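Local structure of glycoside hydrolase family 81 (Clostridium thermocellum, 6FOP) at residues P36-E41 / L467-P472; E412-H417 / W478-A483; L450-A455 / T462-L467. The protein probably hydrolyses beta-1,3-glucans such as laminarin, as a family 81 glycoside hydrolase of the Clostridium thermocellum cellulosome. One frame throughout, in Å; residues are numbered along the deposited sequence.

Contact 1 (P36-E41 / L467-P472); sequences PTNSWE and LRNFDP. With CA (calcium ion), chain B.
This is a buried polar contact between two loop segments, held by one direct hydrogen bond and by waters of a calcium site. Segment 36-41 lies in the loop before helix 43-46. Segment 467-472 runs into the short strand 470-471, and the two backbones point nearly the same way, 14° apart. Arg468 NH1 donates to Thr37 OG1 at 2.9 Å in a nearly straight bond of 164°. The hydroxyl oxygen sits at the edge of the guanidinium, within its plane. The arginine chain leaves with CG anti to the backbone N (chi1 -172°) and bends at chi3, which brings CG and CD past Thr37 OG1 and Asn38 OD1 before the guanidinium turns. Thr37 OG1 donates a hydrogen bond to Asn38 OD1 at 2.7 Å. The amide plane of Asn38 stands almost upright to the guanidinium. The other terminal nitrogen, Arg468 NH2, makes a salt bridge to Asp453 and a hydrogen bond to Gly398 O.

The calcium ion takes the main-chain oxygens of Leu467, Arg468 and Phe470, with Leu467 O at 2.3 Å, and four waters complete seven ligands. Segment 36-41 reaches the metal through its second shell. Thr37 O, Asn38 O and Ser39 OG each accept from a different metal-bound water. The water on Asn38 O also donates weakly to Asn469 O.

Asn38 and Asn469 lie side by side with their ND2 atoms 3.2 Å apart. These two donors do not bond to each other; they serve Leu413 O and Trp478 O respectively. Asp471 OD2 approaches Trp40 CD1 obliquely at 3.3 Å and accepts from Trp478 NE1. A further water accepts from Trp40 NE1 and donates to Asp471 OD1.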
loop_
_atom_site.group_PDB
_atom_site.type_symbol
_atom_site.label_atom_id
_atom_site.label_comp_id
_atom_site.label_asym_id
_atom_site.label_seq_id
_atom_site.Cartn_x
_atom_site.Cartn_y
_atom_site.Cartn_z
ATOM N N PRO A 36 -9.605 -1.934 12.004
ATOM C CA PRO A 36 -8.518 -1.837 11.027
ATOM C C PRO A 36 -7.504 -2.969 11.163
ATOM O O PRO A 36 -7.163 -3.378 12.284
ATOM C CB PRO A 36 -7.869 -0.481 11.353
ATOM C CG PRO A 36 -8.999 0.287 11.967
ATOM C CD PRO A 36 -9.737 -0.703 12.791
ATOM N N THR A 37 -7.034 -3.468 10.019
ATOM C CA THR A 37 -5.988 -4.498 9.946
ATOM C C THR A 37 -4.990 -4.121 8.854
ATOM O O THR A 37 -5.126 -3.081 8.187
ATOM C CB THR A 37 -6.611 -5.873 9.606
ATOM O OG1 THR A 37 -7.150 -5.859 8.279
ATOM C CG2 THR A 37 -7.723 -6.232 10.572
ATOM N N ASN A 38 -3.984 -4.961 8.658
ATOM C CA ASN A 38 -3.075 -4.796 7.534
ATOM C C ASN A 38 -2.357 -3.469 7.562
ATOM O O ASN A 38 -2.225 -2.787 6.555
ATOM C CB ASN A 38 -3.754 -5.002 6.161
ATOM C CG ASN A 38 -4.326 -6.385 6.017
ATOM O OD1 ASN A 38 -5.478 -6.642 6.371
ATOM N ND2 ASN A 38 -3.528 -7.296 5.444
ATOM N N SER A 39 -1.874 -3.098 8.755
ATOM C CA SER A 39 -1.188 -1.836 8.884
ATOM C C SER A 39 0.007 -1.936 9.853
ATOM O O SER A 39 0.351 -3.004 10.364
ATOM C CB SER A 39 -2.209 -0.786 9.310
ATOM O OG SER A 39 -1.684 0.545 9.233
ATOM N N TRP A 40 0.647 -0.810 10.066
ATOM C CA TRP A 40 1.835 -0.755 10.907
ATOM C C TRP A 40 1.513 -0.866 12.404
ATOM O O TRP A 40 2.340 -1.295 13.192
ATOM C CB TRP A 40 2.618 0.528 10.611
ATOM C CG TRP A 40 1.813 1.782 10.781
ATOM C CD1 TRP A 40 1.016 2.384 9.842
ATOM C CD2 TRP A 40 1.695 2.594 11.964
ATOM N NE1 TRP A 40 0.393 3.481 10.351
ATOM C CE2 TRP A 40 0.829 3.664 11.645
ATOM C CE3 TRP A 40 2.290 2.554 13.240
ATOM C CZ2 TRP A 40 0.486 4.649 12.572
ATOM C CZ3 TRP A 40 1.955 3.535 14.149
ATOM C CH2 TRP A 40 1.066 4.584 13.815
ATOM N N GLU A 41 0.306 -0.484 12.803
ATOM C CA GLU A 41 -0.107 -0.538 14.203
ATOM C C GLU A 41 -0.794 -1.863 14.572
ATOM O O GLU A 41 -1.156 -2.094 15.718
ATOM C CB GLU A 41 -1.026 0.640 14.545
ATOM C CG GLU A 41 -2.473 0.503 14.068
ATOM C CD GLU A 41 -2.722 0.629 12.584
ATOM O OE1 GLU A 41 -1.872 1.182 11.877
ATOM O OE2 GLU A 41 -3.865 0.254 12.170
ATOM N N LEU A 467 -9.935 1.942 4.187
ATOM C CA LEU A 467 -8.724 1.620 3.418
ATOM C C LEU A 467 -7.870 0.532 4.043
ATOM O O LEU A 467 -6.705 0.764 4.444
ATOM C CB LEU A 467 -7.900 2.889 3.159
ATOM C CG LEU A 467 -8.523 4.035 2.380
ATOM C CD1 LEU A 467 -7.505 5.150 2.196
ATOM C CD2 LEU A 467 -9.089 3.569 1.028
ATOM N N ARG A 468 -8.418 -0.673 4.097
ATOM C CA ARG A 468 -7.716 -1.760 4.766
ATOM C C ARG A 468 -6.264 -1.917 4.359
ATOM O O ARG A 468 -5.340 -1.623 5.141
ATOM C CB ARG A 468 -8.445 -3.102 4.639
ATOM C CG ARG A 468 -7.830 -4.206 5.483
ATOM C CD ARG A 468 -8.327 -5.594 5.134
ATOM N NE ARG A 468 -9.780 -5.663 5.188
ATOM C CZ ARG A 468 -10.504 -5.815 6.297
ATOM N NH1 ARG A 468 -9.933 -5.929 7.507
ATOM N NH2 ARG A 468 -11.824 -5.812 6.218
ATOM N N ASN A 469 -6.007 -2.392 3.133
ATOM C CA ASN A 469 -4.624 -2.737 2.803
ATOM C C ASN A 469 -3.695 -1.547 2.558
ATOM O O ASN A 469 -2.485 -1.647 2.822
ATOM C CB ASN A 469 -4.569 -3.722 1.661
ATOM C CG ASN A 469 -5.157 -5.051 2.062
ATOM O OD1 ASN A 469 -6.370 -5.258 1.885
ATOM N ND2 ASN A 469 -4.360 -5.929 2.630
ATOM N N PHE A 470 -4.242 -0.414 2.123
ATOM C CA PHE A 470 -3.420 0.732 1.776
ATOM C C PHE A 470 -3.034 1.503 3.027
ATOM O O PHE A 470 -3.913 1.759 3.866
ATOM C CB PHE A 470 -4.141 1.646 0.812
ATOM C CG PHE A 470 -3.253 2.690 0.200
ATOM C CD1 PHE A 470 -2.263 2.314 -0.725
ATOM C CD2 PHE A 470 -3.415 4.024 0.473
ATOM C CE1 PHE A 470 -1.445 3.265 -1.312
ATOM C CE2 PHE A 470 -2.605 4.973 -0.129
ATOM C CZ PHE A 470 -1.617 4.586 -1.023
ATOM N N ASP A 471 -1.776 1.934 3.129
ATOM C CA ASP A 471 -1.276 2.812 4.221
ATOM C C ASP A 471 -1.143 4.210 3.590
ATOM O O ASP A 471 -0.261 4.447 2.758
ATOM C CB ASP A 471 0.068 2.300 4.689
ATOM C CG ASP A 471 0.693 3.127 5.813
ATOM O OD1 ASP A 471 0.483 4.361 5.818
ATOM O OD2 ASP A 471 1.474 2.515 6.592
ATOM N N PRO A 472 -2.027 5.136 3.964
ATOM C CA PRO A 472 -2.003 6.451 3.310
ATOM C C PRO A 472 -0.709 7.240 3.459
ATOM O O PRO A 472 -0.407 8.108 2.625
ATOM C CB PRO A 472 -3.180 7.196 3.943
ATOM C CG PRO A 472 -4.022 6.154 4.557
ATOM C CD PRO A 472 -3.145 5.018 4.922
HETATM CA CA CA B . -4.787 0.723 5.758
HETATM O O HOH W 1 -5.405 -0.371 7.779
HETATM O O HOH W 2 -2.654 -0.401 5.487
HETATM O O HOH W 3 -6.040 -8.292 3.832
HETATM O O HOH W 4 -3.218 1.977 7.133
HETATM O O HOH W 5 -0.603 5.188 8.284
HETATM O O HOH W 6 -6.196 2.475 6.567
#

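Contact 2 (E412-H417 / W478-A483); sequences ELNDHH and WASGHA
The His482 ring meets Glu412 at its edge and carries Ser480 OG over the centre of one face, 3.4 Å above the plane. Glu412 CB also lies at the ring edge. His482 NE2 donates to Glu412 OE1 at 2.8 Å, almost perfectly straight at 178° and in the ring plane. The carboxylate oxygen is met on its anti side, and the two flat groups are turned 33° apart. CG of His482 stands between the backbone N and the carbonyl carbon (chi1 51°), which folds the ring back over Ser480. The His417 ring has Asp415 CA at its edge. Its CE1 comes obliquely to Trp478 O, and its NE2 bonds to Gln491.

A side-chain and a backbone bond also join the segments. Asn414 OD1 accepts from Gly481 N at 3.2 Å, in the carbonyl plane, while Asn414 ND2 bonds to Tyr407 O. Asp415 N donates to Ala479 O at 3.0 Å. Gly481 CA makes a C-H...O contact of 3.0 Å with Glu412 O. Ser480 OG accepts from Ala483 N in an ST motif. One water donates to Asn414 OD1 and binds Ser480 OG.

Asp415 sits at the N-cap position of helix 416-433, but its side chain makes no capping bond; OD2 binds a pentanediol molecule, probably from the crystallisation liquor. Glu412 OE1 takes one strong bond from the imidazole and weak ones from Asn414 ND2 and the water. With ND1 bonded to Gly484 N and NE2 to Glu412, the His482 ring is held at both nitrogens, and the carboxylate probably polarises it.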
loop_
_atom_site.group_PDB
_atom_site.type_symbol
_atom_site.label_atom_id
_atom_site.label_comp_id
_atom_site.label_asym_id
_atom_site.label_seq_id
_atom_site.Cartn_x
_atom_site.Cartn_y
_atom_site.Cartn_z
ATOM N N GLU A 412 -5.244 -15.100 9.160
ATOM C CA GLU A 412 -4.320 -13.982 9.373
ATOM C C GLU A 412 -4.754 -12.702 8.686
ATOM O O GLU A 412 -4.073 -11.671 8.783
ATOM C CB GLU A 412 -2.941 -14.383 8.885
ATOM C CG GLU A 412 -2.320 -15.529 9.650
ATOM C CD GLU A 412 -1.001 -15.932 9.052
ATOM O OE1 GLU A 412 -0.109 -15.070 8.946
ATOM O OE2 GLU A 412 -0.837 -17.108 8.681
ATOM N N LEU A 413 -5.862 -12.763 7.932
ATOM C CA LEU A 413 -6.307 -11.640 7.111
ATOM C C LEU A 413 -5.205 -11.126 6.204
ATOM O O LEU A 413 -5.096 -9.928 5.890
ATOM C CB LEU A 413 -6.966 -10.536 7.962
ATOM C CG LEU A 413 -8.248 -10.986 8.645
ATOM C CD1 LEU A 413 -8.853 -9.816 9.403
ATOM C CD2 LEU A 413 -9.287 -11.644 7.723
ATOM N N ASN A 414 -4.390 -12.061 5.709
ATOM C CA ASN A 414 -3.353 -11.674 4.752
ATOM C C ASN A 414 -3.919 -11.408 3.350
ATOM O O ASN A 414 -4.838 -12.093 2.908
ATOM C CB ASN A 414 -2.306 -12.765 4.580
ATOM C CG ASN A 414 -1.477 -13.027 5.821
ATOM O OD1 ASN A 414 -1.303 -12.167 6.685
ATOM N ND2 ASN A 414 -0.976 -14.258 5.921
ATOM N N ASP A 415 -3.359 -10.416 2.667
ATOM C CA ASP A 415 -3.354 -10.439 1.203
ATOM C C ASP A 415 -4.707 -10.232 0.520
ATOM O O ASP A 415 -4.852 -10.591 -0.654
ATOM C CB ASP A 415 -2.757 -11.756 0.655
ATOM C CG ASP A 415 -1.326 -12.024 1.098
ATOM O OD1 ASP A 415 -0.733 -11.173 1.764
ATOM O OD2 ASP A 415 -0.809 -13.124 0.787
ATOM N N HIS A 416 -5.706 -9.648 1.173
ATOM C CA HIS A 416 -6.993 -9.581 0.485
ATOM C C HIS A 416 -6.915 -8.752 -0.796
ATOM O O HIS A 416 -7.647 -9.023 -1.759
ATOM C CB HIS A 416 -8.110 -9.049 1.380
ATOM C CG HIS A 416 -8.559 -10.031 2.416
ATOM N ND1 HIS A 416 -9.740 -9.884 3.112
ATOM C CD2 HIS A 416 -7.986 -11.159 2.889
ATOM C CE1 HIS A 416 -9.889 -10.901 3.946
ATOM N NE2 HIS A 416 -8.832 -11.685 3.836
ATOM N N HIS A 417 -6.111 -7.701 -0.786
ATOM C CA HIS A 417 -5.936 -6.889 -1.996
ATOM C C HIS A 417 -5.352 -7.707 -3.154
ATOM O O HIS A 417 -5.829 -7.582 -4.294
ATOM C CB HIS A 417 -5.161 -5.579 -1.709
ATOM C CG HIS A 417 -3.751 -5.761 -1.209
ATOM N ND1 HIS A 417 -3.334 -6.847 -0.477
ATOM C CD2 HIS A 417 -2.673 -4.965 -1.340
ATOM C CE1 HIS A 417 -2.054 -6.706 -0.180
ATOM N NE2 HIS A 417 -1.630 -5.570 -0.693
ATOM N N TRP A 478 0.033 -3.048 2.552
ATOM C CA TRP A 478 0.610 -4.004 3.468
ATOM C C TRP A 478 -0.107 -5.348 3.350
ATOM O O TRP A 478 -1.351 -5.422 3.283
ATOM C CB TRP A 478 0.482 -3.533 4.901
ATOM C CG TRP A 478 1.307 -2.345 5.303
ATOM C CD1 TRP A 478 0.820 -1.166 5.785
ATOM C CD2 TRP A 478 2.731 -2.236 5.378
ATOM N NE1 TRP A 478 1.836 -0.315 6.125
ATOM C CE2 TRP A 478 3.022 -0.945 5.892
ATOM C CE3 TRP A 478 3.797 -3.064 5.015
ATOM C CZ2 TRP A 478 4.308 -0.521 6.137
ATOM C CZ3 TRP A 478 5.084 -2.638 5.263
ATOM C CH2 TRP A 478 5.326 -1.353 5.796
ATOM N N ALA A 479 0.697 -6.404 3.337
ATOM C CA ALA A 479 0.194 -7.758 3.144
ATOM C C ALA A 479 -0.283 -8.454 4.399
ATOM O O ALA A 479 -1.273 -9.186 4.353
ATOM C CB ALA A 479 1.238 -8.604 2.452
ATOM N N SER A 480 0.416 -8.253 5.530
ATOM C CA SER A 480 0.101 -9.032 6.743
ATOM C C SER A 480 -1.100 -8.434 7.454
ATOM O O SER A 480 -1.116 -7.245 7.724
ATOM C CB SER A 480 1.296 -9.034 7.691
ATOM O OG SER A 480 1.019 -9.755 8.873
ATOM N N GLY A 481 -2.079 -9.266 7.810
ATOM C CA GLY A 481 -3.193 -8.770 8.612
ATOM C C GLY A 481 -2.791 -8.258 9.988
ATOM O O GLY A 481 -3.389 -7.302 10.489
ATOM N N HIS A 482 -1.769 -8.902 10.565
ATOM C CA HIS A 482 -1.419 -8.747 11.969
ATOM C C HIS A 482 -0.073 -8.089 12.247
ATOM O O HIS A 482 0.132 -7.620 13.380
ATOM C CB HIS A 482 -1.492 -10.120 12.661
ATOM C CG HIS A 482 -0.735 -11.192 11.964
ATOM N ND1 HIS A 482 0.632 -11.281 11.987
ATOM C CD2 HIS A 482 -1.154 -12.168 11.136
ATOM C CE1 HIS A 482 1.024 -12.307 11.259
ATOM N NE2 HIS A 482 -0.045 -12.852 10.718
ATOM N N ALA A 483 0.858 -8.073 11.286
ATOM C CA ALA A 483 2.192 -7.467 11.503
ATOM C C ALA A 483 2.933 -8.106 12.682
ATOM O O ALA A 483 3.733 -7.470 13.376
ATOM C CB ALA A 483 2.101 -5.964 11.650
HETATM O O HOH W 7 1.253 -12.242 7.785
#

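Contact 3 (L450-A455 / T462-L467); sequences LIKDIA and TRFPFL. With CA (calcium ion), chain B.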
loop_
_atom_site.group_PDB
_atom_site.type_symbol
_atom_site.label_atom_id
_atom_site.label_comp_id
_atom_site.label_asym_id
_atom_site.label_seq_id
_atom_site.Cartn_x
_atom_site.Cartn_y
_atom_site.Cartn_z
ATOM N N LEU A 450 -16.372 -6.431 -2.308
ATOM C CA LEU A 450 -14.937 -6.782 -2.398
ATOM C C LEU A 450 -14.093 -5.518 -2.378
ATOM O O LEU A 450 -13.049 -5.480 -1.711
ATOM C CB LEU A 450 -14.589 -7.617 -3.654
ATOM C CG LEU A 450 -14.751 -9.117 -3.508
ATOM C CD1 LEU A 450 -16.164 -9.552 -3.250
ATOM C CD2 LEU A 450 -14.184 -9.820 -4.746
ATOM N N ILE A 451 -14.527 -4.482 -3.099
ATOM C CA ILE A 451 -13.815 -3.205 -3.064
ATOM C C ILE A 451 -13.769 -2.662 -1.621
ATOM O O ILE A 451 -12.704 -2.243 -1.150
ATOM C CB ILE A 451 -14.424 -2.145 -4.009
ATOM C CG1 ILE A 451 -14.401 -2.661 -5.463
ATOM C CG2 ILE A 451 -13.671 -0.807 -3.874
ATOM C CD1 ILE A 451 -15.051 -1.729 -6.459
ATOM N N LYS A 452 -14.904 -2.703 -0.931
ATOM C CA LYS A 452 -14.973 -2.206 0.436
ATOM C C LYS A 452 -14.146 -3.036 1.385
ATOM O O LYS A 452 -13.568 -2.481 2.336
ATOM C CB LYS A 452 -16.420 -2.064 0.949
ATOM C CG LYS A 452 -17.165 -0.928 0.313
ATOM C CD LYS A 452 -18.619 -0.903 0.757
ATOM C CE LYS A 452 -19.276 0.424 0.438
ATOM N NZ LYS A 452 -18.884 1.468 1.409
ATOM N N ASP A 453 -14.051 -4.349 1.198
ATOM C CA ASP A 453 -13.204 -5.106 2.085
ATOM C C ASP A 453 -11.745 -4.631 2.018
ATOM O O ASP A 453 -11.097 -4.520 3.056
ATOM C CB ASP A 453 -13.264 -6.610 1.806
ATOM C CG ASP A 453 -12.404 -7.401 2.775
ATOM O OD1 ASP A 453 -12.792 -7.516 3.976
ATOM O OD2 ASP A 453 -11.333 -7.875 2.347
ATOM N N ILE A 454 -11.226 -4.342 0.812
ATOM C CA ILE A 454 -9.812 -4.007 0.675
ATOM C C ILE A 454 -9.507 -2.520 0.691
ATOM O O ILE A 454 -8.381 -2.141 1.015
ATOM C CB ILE A 454 -9.193 -4.644 -0.577
ATOM C CG1 ILE A 454 -9.758 -4.062 -1.897
ATOM C CG2 ILE A 454 -9.359 -6.163 -0.486
ATOM C CD1 ILE A 454 -9.073 -4.611 -3.142
ATOM N N ALA A 455 -10.508 -1.694 0.409
ATOM C CA ALA A 455 -10.325 -0.273 0.102
ATOM C C ALA A 455 -11.616 0.530 0.338
ATOM O O ALA A 455 -11.976 1.375 -0.452
ATOM C CB ALA A 455 -9.811 -0.094 -1.315
ATOM N N THR A 462 -19.621 1.194 8.569
ATOM C CA THR A 462 -18.917 0.515 9.653
ATOM C C THR A 462 -18.691 -0.972 9.435
ATOM O O THR A 462 -18.087 -1.636 10.281
ATOM C CB THR A 462 -19.690 0.682 10.989
ATOM O OG1 THR A 462 -20.991 0.084 10.864
ATOM C CG2 THR A 462 -19.845 2.134 11.347
ATOM N N ARG A 463 -19.133 -1.507 8.293
ATOM C CA ARG A 463 -18.975 -2.940 8.036
ATOM C C ARG A 463 -17.538 -3.320 7.698
ATOM O O ARG A 463 -17.153 -4.470 7.859
ATOM C CB ARG A 463 -19.874 -3.367 6.871
ATOM C CG ARG A 463 -21.362 -3.193 7.136
ATOM C CD ARG A 463 -22.195 -3.469 5.887
ATOM N NE ARG A 463 -21.829 -2.531 4.821
ATOM C CZ ARG A 463 -22.226 -2.599 3.556
ATOM N NH1 ARG A 463 -23.046 -3.567 3.153
ATOM N NH2 ARG A 463 -21.790 -1.693 2.695
ATOM N N PHE A 464 -16.764 -2.351 7.210
ATOM C CA PHE A 464 -15.378 -2.558 6.793
ATOM C C PHE A 464 -14.572 -1.362 7.263
ATOM O O PHE A 464 -15.085 -0.252 7.256
ATOM C CB PHE A 464 -15.273 -2.669 5.256
ATOM C CG PHE A 464 -16.128 -3.771 4.669
ATOM C CD1 PHE A 464 -15.710 -5.082 4.711
ATOM C CD2 PHE A 464 -17.388 -3.488 4.169
ATOM C CE1 PHE A 464 -16.505 -6.092 4.219
ATOM C CE2 PHE A 464 -18.193 -4.495 3.677
ATOM C CZ PHE A 464 -17.749 -5.798 3.698
ATOM N N PRO A 465 -13.300 -1.580 7.631
ATOM C CA PRO A 465 -12.501 -0.458 8.081
ATOM C C PRO A 465 -12.088 0.423 6.899
ATOM O O PRO A 465 -12.175 -0.006 5.732
ATOM C CB PRO A 465 -11.307 -1.134 8.738
ATOM C CG PRO A 465 -11.111 -2.384 7.933
ATOM C CD PRO A 465 -12.506 -2.816 7.532
ATOM N N PHE A 466 -11.651 1.634 7.172
ATOM C CA PHE A 466 -11.241 2.579 6.137
ATOM C C PHE A 466 -9.934 2.127 5.502
ATOM O O PHE A 466 -8.947 1.915 6.201
ATOM C CB PHE A 466 -11.075 3.966 6.746
ATOM C CG PHE A 466 -10.770 5.047 5.754
ATOM C CD1 PHE A 466 -11.746 5.515 4.889
ATOM C CD2 PHE A 466 -9.537 5.664 5.747
ATOM C CE1 PHE A 466 -11.448 6.522 4.004
ATOM C CE2 PHE A 466 -9.246 6.685 4.868
ATOM C CZ PHE A 466 -10.210 7.111 4.004
ATOM N N LEU A 467 -9.935 1.942 4.187
ATOM C CA LEU A 467 -8.724 1.620 3.418
ATOM C C LEU A 467 -7.870 0.532 4.043
ATOM O O LEU A 467 -6.705 0.764 4.444
ATOM C CB LEU A 467 -7.900 2.889 3.159
ATOM C CG LEU A 467 -8.523 4.035 2.380
ATOM C CD1 LEU A 467 -7.505 5.150 2.196
ATOM C CD2 LEU A 467 -9.089 3.569 1.028
HETATM CA CA CA B . -4.787 0.723 5.758
HETATM O O HOH W 8 -11.172 -1.448 3.637
HETATM O O HOH W 6 -6.196 2.475 6.567
HETATM O O HOH W 4 -3.218 1.977 7.133
HETATM O O HOH W 2 -2.654 -0.401 5.487
HETATM O O HOH W 1 -5.405 -0.371 7.779
#
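The C-terminal end of helix 440-455 and the loop after it form this contact. The loop returns to the side of Lys452, then runs past the helix end into the calcium site. Phe464, Lys452 and Leu467 carry much of it. The Phe464 ring is laid against the helix backbone, with Lys452 C and Asp453 N over one face, the nitrogen 3.9 Å above the plane and toward the rim. Phe464 CB rests on Lys452 O at 3.4 Å. In the ring, CD1 touches Asp453 CA, and CD2, the other ortho carbon, meets Lys452 CB at 3.7 Å. The Asp453 carboxylate is nearly perpendicular to the ring. Its OD2 bonds to His416 ND1, and its OD1 accepts from Thr399 OG1 and Leu400 N.

The aliphatic part of Lys452 passes Arg463, with Lys452 CD 3.8 Å from Arg463 NH2. Lys452 NZ and Arg463 NH2 are 4.5 Å apart, yet both make salt bridges to Asp461, and the shared carboxylate probably offsets the repulsion. A water lies near both Lys452 O and Pro465 O. Further on, Leu467 CD2 packs on Ala455, 3.9 Å from Ala455 O.

Helix 514-534 meets this end through Leu523 against Ala455 and through Leu519 and Tyr522 against Leu467. Ile454 faces helices 416-433 and 494-511, and Leu467 also touches Trp232 of strand 223-235.

Overall arrangement
From the N terminus, residues 36-41 come first and meet 467-472 more than 400 residues later, so contact 1 closes a very long loop. Contact 2 begins inside that loop at 412-417 and ends beyond it at 478-483; contacts 1 and 2 therefore cross. Contact 3 closes a short loop after helix 440-455 and is nested inside both. Contacts 1 and 3 share Leu467 and the calcium ion. Asp453 links contact 3 to the other two, through Arg468 and His416. Trp478 joins contact 2 to Asn469 and Asp471. Together they tie the N-terminal loop to helices 416-433 and 440-455 and to strand 470-471.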